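Local coordinates for immunogenic protein MPT63/MPB63 (Mycobacterium tuberculosis, PDB 1LMI) that is a major secreted, immunogenic beta-sandwich protein of the tubercle bacillus whose molecular function is not established, at residues Leu13-Thr18 against Glu124-Trp129; Leu24-Ser29 against Ala52-Ile57. All blocks are in the same frame, centred on the assembly; numbering follows the deposited sequence.

Interaction 1. Residues Leu13-Thr18 against Glu124-Trp129; sequences LTMTDT and EDLLIW
One face of the W129 indole carries L13 CD1, which sits over the five-membered ring, 3.7 Å from its centroid, a CH-pi contact displaced toward the rim. L13 CG also lies close to the pyrrole nitrogen, W129 NE1, so the isobutyl group runs across the NE1-CE2 side of the ring while the L13 and W129 side chains pass alongside one another, pointing opposite ways. With L13 CG anti to its own carbonyl carbon (chi1 -52°) and the chain extended beyond it, CD1 reaches far enough to come within 3.5 Å of the backbone oxygen I128 O. Behind this, L13 CB rests on L127 CD2 at 4.0 Å. M15, two residues further along the same strand, bends at chi3 (101°) and divides its tip between two leucines: M15 SD lies 4.0 Å from L126 CD1, and M15 CE lies 3.8 Å from L127 CD1. A classic bulge sets L126 and L127 together opposite M119 on strand 116-120. The strands run nearly antiparallel, at 171°, but their axes stay 8.5 Å apart, as in facing layers of a sandwich. W129 NE1 makes a weak hydrogen bond to S11 O, two residues before L13. The union of the two segments therefore depends on dispersion and CH-pi contact between apolar groups, with backbone pairing left to neighbouring strands.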
loop_
_atom_site.group_PDB
_atom_site.type_symbol
_atom_site.label_atom_id
_atom_site.label_comp_id
_atom_site.label_asym_id
_atom_site.label_seq_id
_atom_site.Cartn_x
_atom_site.Cartn_y
_atom_site.Cartn_z
ATOM N N LEU A 13 -2.941 1.513 10.625
ATOM C CA LEU A 13 -3.411 0.226 11.141
ATOM C C LEU A 13 -2.223 -0.608 11.618
ATOM O O LEU A 13 -1.204 -0.603 10.905
ATOM C CB LEU A 13 -4.190 -0.518 10.043
ATOM C CG LEU A 13 -5.313 0.278 9.360
ATOM C CD1 LEU A 13 -5.985 -0.510 8.223
ATOM C CD2 LEU A 13 -6.344 0.695 10.394
ATOM N N THR A 14 -2.346 -1.281 12.739
ATOM C CA THR A 14 -1.299 -2.083 13.384
ATOM C C THR A 14 -1.461 -3.541 13.060
ATOM O O THR A 14 -2.553 -4.120 13.133
ATOM C CB THR A 14 -1.420 -1.860 14.921
ATOM O OG1 THR A 14 -1.049 -0.474 15.152
ATOM N N MET A 15 -0.383 -4.221 12.672
ATOM C CA MET A 15 -0.526 -5.673 12.538
ATOM C C MET A 15 0.663 -6.292 13.262
ATOM O O MET A 15 1.801 -5.844 13.199
ATOM C CB MET A 15 -0.695 -6.054 11.079
ATOM C CG MET A 15 0.262 -6.980 10.416
ATOM S SD MET A 15 -0.224 -7.344 8.681
ATOM C CE MET A 15 0.918 -6.231 7.850
ATOM N N THR A 16 0.307 -7.347 13.977
ATOM C CA THR A 16 1.296 -8.085 14.747
ATOM C C THR A 16 1.639 -9.335 13.957
ATOM O O THR A 16 0.744 -10.126 13.619
ATOM C CB THR A 16 0.734 -8.387 16.137
ATOM O OG1 THR A 16 0.656 -7.163 16.908
ATOM C CG2 THR A 16 1.639 -9.263 16.970
ATOM N N ASP A 17 2.911 -9.533 13.655
ATOM C CA ASP A 17 3.311 -10.778 12.997
ATOM C C ASP A 17 4.310 -11.573 13.838
ATOM O O ASP A 17 5.517 -11.419 13.715
ATOM C CB ASP A 17 3.905 -10.455 11.617
ATOM C CG ASP A 17 4.547 -11.681 11.000
ATOM O OD1 ASP A 17 4.218 -12.831 11.362
ATOM O OD2 ASP A 17 5.423 -11.500 10.132
ATOM N N THR A 18 3.761 -12.471 14.650
ATOM C CA THR A 18 4.636 -13.197 15.569
ATOM C C THR A 18 5.453 -14.268 14.861
ATOM O O THR A 18 6.483 -14.733 15.370
ATOM C CB THR A 18 3.845 -13.794 16.738
ATOM O OG1 THR A 18 3.180 -12.740 17.439
ATOM C CG2 THR A 18 4.813 -14.435 17.728
ATOM N N GLU A 124 -4.065 -14.033 1.715
ATOM C CA GLU A 124 -5.299 -13.423 2.163
ATOM C C GLU A 124 -5.141 -11.900 2.251
ATOM O O GLU A 124 -4.011 -11.446 2.160
ATOM C CB GLU A 124 -5.671 -13.911 3.569
ATOM C CG GLU A 124 -4.671 -13.496 4.635
ATOM C CD GLU A 124 -4.836 -14.269 5.936
ATOM O OE1 GLU A 124 -5.979 -14.387 6.413
ATOM O OE2 GLU A 124 -3.783 -14.739 6.447
ATOM N N ASP A 125 -6.234 -11.184 2.429
ATOM C CA ASP A 125 -6.233 -9.750 2.701
ATOM C C ASP A 125 -5.791 -9.543 4.166
ATOM O O ASP A 125 -6.310 -10.210 5.080
ATOM C CB ASP A 125 -7.578 -9.084 2.528
ATOM C CG ASP A 125 -8.010 -8.894 1.087
ATOM O OD1 ASP A 125 -7.162 -9.040 0.187
ATOM O OD2 ASP A 125 -9.222 -8.642 0.879
ATOM N N LEU A 126 -4.838 -8.664 4.388
ATOM C CA LEU A 126 -4.312 -8.385 5.723
ATOM C C LEU A 126 -4.835 -7.062 6.268
ATOM O O LEU A 126 -5.320 -7.017 7.406
ATOM C CB LEU A 126 -2.776 -8.342 5.688
ATOM C CG LEU A 126 -2.088 -9.679 5.390
ATOM C CD1 LEU A 126 -0.590 -9.471 5.334
ATOM C CD2 LEU A 126 -2.457 -10.763 6.401
ATOM N N LEU A 127 -4.735 -6.010 5.474
ATOM C CA LEU A 127 -5.086 -4.647 5.907
ATOM C C LEU A 127 -5.876 -3.953 4.799
ATOM O O LEU A 127 -5.499 -4.065 3.620
ATOM C CB LEU A 127 -3.860 -3.806 6.209
ATOM C CG LEU A 127 -2.878 -4.265 7.272
ATOM C CD1 LEU A 127 -1.626 -3.393 7.325
ATOM C CD2 LEU A 127 -3.572 -4.222 8.626
ATOM N N ILE A 128 -6.944 -3.254 5.183
ATOM C CA ILE A 128 -7.777 -2.559 4.210
ATOM C C ILE A 128 -8.080 -1.152 4.705
ATOM O O ILE A 128 -8.473 -1.043 5.873
ATOM C CB ILE A 128 -9.089 -3.347 4.009
ATOM C CG1 ILE A 128 -8.802 -4.774 3.517
ATOM C CG2 ILE A 128 -9.982 -2.541 3.080
ATOM C CD1 ILE A 128 -10.063 -5.606 3.412
ATOM N N TRP A 129 -7.929 -0.146 3.878
ATOM C CA TRP A 129 -8.241 1.253 4.134
ATOM C C TRP A 129 -9.390 1.690 3.224
ATOM O O TRP A 129 -9.261 1.541 2.010
ATOM C CB TRP A 129 -7.067 2.198 3.909
ATOM C CG TRP A 129 -5.863 1.931 4.769
ATOM C CD1 TRP A 129 -5.546 2.645 5.904
ATOM C CD2 TRP A 129 -4.851 0.945 4.610
ATOM N NE1 TRP A 129 -4.383 2.132 6.452
ATOM C CE2 TRP A 129 -3.943 1.090 5.665
ATOM C CE3 TRP A 129 -4.624 -0.068 3.662
ATOM C CZ2 TRP A 129 -2.827 0.279 5.805
ATOM C CZ3 TRP A 129 -3.505 -0.884 3.803
ATOM C CH2 TRP A 129 -2.617 -0.703 4.876
#

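Interaction 2. Residues Leu24-Ser29 against Ala52-Ile57; sequences LGWKVS and ATVNAI
Strands 24-29 and 52-56 pair antiparallel at 166°, with four backbone hydrogen bonds joining G25 to N55 and K27 to T53 in both directions.

On the face carrying L24, W26, V28, A52 and V54, the indole of W26 leans across to the partner strand. V54 CB stands 3.4 Å above its six-membered ring, 4° off the normal, and both methyls of V54 lie over this same ring face. V54 CG1, set between backbone N and carbonyl carbon (chi1 61°), reaches toward W26 CH2, while V54 CG2, anti to the backbone N, comes to 3.7 Å from W26 CE2. A52 CB approaches W26 CZ3 obliquely at 3.8 Å. Flanking the indole along the strand, L24 CD1 meets V54 CG2 at 4.2 Å and V28 CG2 meets A52 CB at 4.3 Å. F68 meets the W26 ring edge-to-face.

Across the sheet, I57 CD1 covers the backbone of G25, 3.8 Å from G25 N. T53 OG1 hydrogen-bonds to T102 and to a water that also donates weakly to K27 O, while N55 ND2 is held by E12. An apolar face turned inward and a more polar one outward, on antiparallel strands, are characteristic of a beta-sandwich layer, here the central strands of its four-stranded sheet.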
loop_
_atom_site.group_PDB
_atom_site.type_symbol
_atom_site.label_atom_id
_atom_site.label_comp_id
_atom_site.label_asym_id
_atom_site.label_seq_id
_atom_site.Cartn_x
_atom_site.Cartn_y
_atom_site.Cartn_z
ATOM N N LEU A 24 4.059 -3.961 12.914
ATOM C CA LEU A 24 4.264 -2.771 12.081
ATOM C C LEU A 24 2.940 -2.017 11.986
ATOM O O LEU A 24 1.847 -2.521 12.238
ATOM C CB LEU A 24 4.882 -3.143 10.747
ATOM C CG LEU A 24 4.156 -4.117 9.839
ATOM C CD1 LEU A 24 4.791 -4.099 8.462
ATOM C CD2 LEU A 24 4.159 -5.547 10.375
ATOM N N GLY A 25 3.132 -0.738 11.641
ATOM C CA GLY A 25 1.971 0.134 11.418
ATOM C C GLY A 25 2.007 0.568 9.976
ATOM O O GLY A 25 3.096 0.908 9.508
ATOM N N TRP A 26 0.900 0.550 9.270
ATOM C CA TRP A 26 0.872 1.149 7.954
ATOM C C TRP A 26 -0.250 2.211 7.907
ATOM O O TRP A 26 -1.378 1.919 8.301
ATOM C CB TRP A 26 0.591 0.131 6.861
ATOM C CG TRP A 26 1.698 -0.685 6.267
ATOM C CD1 TRP A 26 2.022 -1.984 6.572
ATOM C CD2 TRP A 26 2.595 -0.221 5.249
ATOM N NE1 TRP A 26 3.115 -2.337 5.761
ATOM C CE2 TRP A 26 3.468 -1.282 4.966
ATOM C CE3 TRP A 26 2.739 0.999 4.564
ATOM C CZ2 TRP A 26 4.485 -1.181 4.017
ATOM C CZ3 TRP A 26 3.756 1.089 3.624
ATOM C CH2 TRP A 26 4.603 0.017 3.365
ATOM N N LYS A 27 0.116 3.381 7.393
ATOM C CA LYS A 27 -0.849 4.431 7.090
ATOM C C LYS A 27 -0.981 4.519 5.562
ATOM O O LYS A 27 0.055 4.549 4.882
ATOM C CB LYS A 27 -0.433 5.790 7.621
ATOM C CG LYS A 27 -1.436 6.921 7.330
ATOM C CD LYS A 27 -0.882 8.258 7.840
ATOM C CE LYS A 27 -1.662 9.422 7.260
ATOM N NZ LYS A 27 -1.345 10.716 7.933
ATOM N N VAL A 28 -2.224 4.587 5.107
ATOM C CA VAL A 28 -2.463 4.886 3.684
ATOM C C VAL A 28 -3.445 6.049 3.632
ATOM O O VAL A 28 -4.454 6.095 4.372
ATOM C CB VAL A 28 -2.975 3.672 2.898
ATOM C CG1 VAL A 28 -3.273 4.038 1.448
ATOM C CG2 VAL A 28 -1.933 2.561 2.922
ATOM N N SER A 29 -3.074 7.051 2.800
ATOM C CA SER A 29 -3.931 8.226 2.669
ATOM C C SER A 29 -3.766 8.830 1.282
ATOM O O SER A 29 -2.878 8.464 0.506
ATOM C CB SER A 29 -3.591 9.294 3.733
ATOM O OG SER A 29 -2.264 9.732 3.521
ATOM N N ALA A 52 1.757 6.270 1.338
ATOM C CA ALA A 52 1.842 5.192 2.317
ATOM C C ALA A 52 3.056 5.400 3.223
ATOM O O ALA A 52 4.100 5.855 2.741
ATOM C CB ALA A 52 1.950 3.848 1.642
ATOM N N THR A 53 2.848 5.085 4.482
ATOM C CA THR A 53 3.882 5.210 5.513
ATOM C C THR A 53 3.931 3.927 6.347
ATOM O O THR A 53 2.891 3.481 6.853
ATOM C CB THR A 53 3.605 6.390 6.455
ATOM O OG1 THR A 53 3.412 7.596 5.680
ATOM C CG2 THR A 53 4.798 6.654 7.376
ATOM N N VAL A 54 5.119 3.331 6.478
ATOM C CA VAL A 54 5.291 2.146 7.323
ATOM C C VAL A 54 6.071 2.535 8.576
ATOM O O VAL A 54 6.998 3.373 8.521
ATOM C CB VAL A 54 5.942 0.998 6.554
ATOM C CG1 VAL A 54 7.327 1.358 6.035
ATOM C CG2 VAL A 54 5.971 -0.215 7.485
ATOM N N ASN A 55 5.671 1.961 9.671
ATOM C CA ASN A 55 6.179 2.261 11.011
ATOM C C ASN A 55 6.705 0.979 11.633
ATOM O O ASN A 55 5.920 0.057 11.807
ATOM C CB ASN A 55 5.032 2.848 11.831
ATOM C CG ASN A 55 5.464 3.314 13.197
ATOM O OD1 ASN A 55 6.640 3.222 13.555
ATOM N ND2 ASN A 55 4.488 3.823 13.954
ATOM N N ALA A 56 8.001 0.921 11.916
ATOM C CA ALA A 56 8.578 -0.303 12.501
ATOM C C ALA A 56 8.357 -0.280 14.003
ATOM O O ALA A 56 9.131 0.271 14.786
ATOM C CB ALA A 56 10.015 -0.366 12.073
ATOM N N ILE A 57 7.261 -0.843 14.471
ATOM C CA ILE A 57 6.901 -0.712 15.889
ATOM C C ILE A 57 7.700 -1.709 16.716
ATOM O O ILE A 57 8.168 -1.355 17.800
ATOM C CB ILE A 57 5.388 -0.896 16.035
ATOM C CG1 ILE A 57 4.624 0.266 15.373
ATOM C CG2 ILE A 57 4.971 -1.101 17.478
ATOM C CD1 ILE A 57 3.112 0.089 15.316
HETATM O O HOH W 1 0.824 7.893 4.723
#

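Overall arrangement
Interaction 1 spans the two layers of the sandwich, whereas interaction 2 lies within the four-stranded layer; their centres are about 10 Å apart. Strand 12-17 is the edge neighbour of strand 22-33, and probable hydrogen bonds from L13 N to W26 O and from M15 N to L24 O, both 2.8 Å, stitch the contacts together. The two tryptophan-bearing strands also meet across the layers: W129 CZ2 packs 3.3 Å from W26 O, and the W26 side chain touches L127. M119, on strand 116-120, touches both M15 and W26, extending the shared apolar interior. Both segments of interaction 2 fall between those of interaction 1 in sequence.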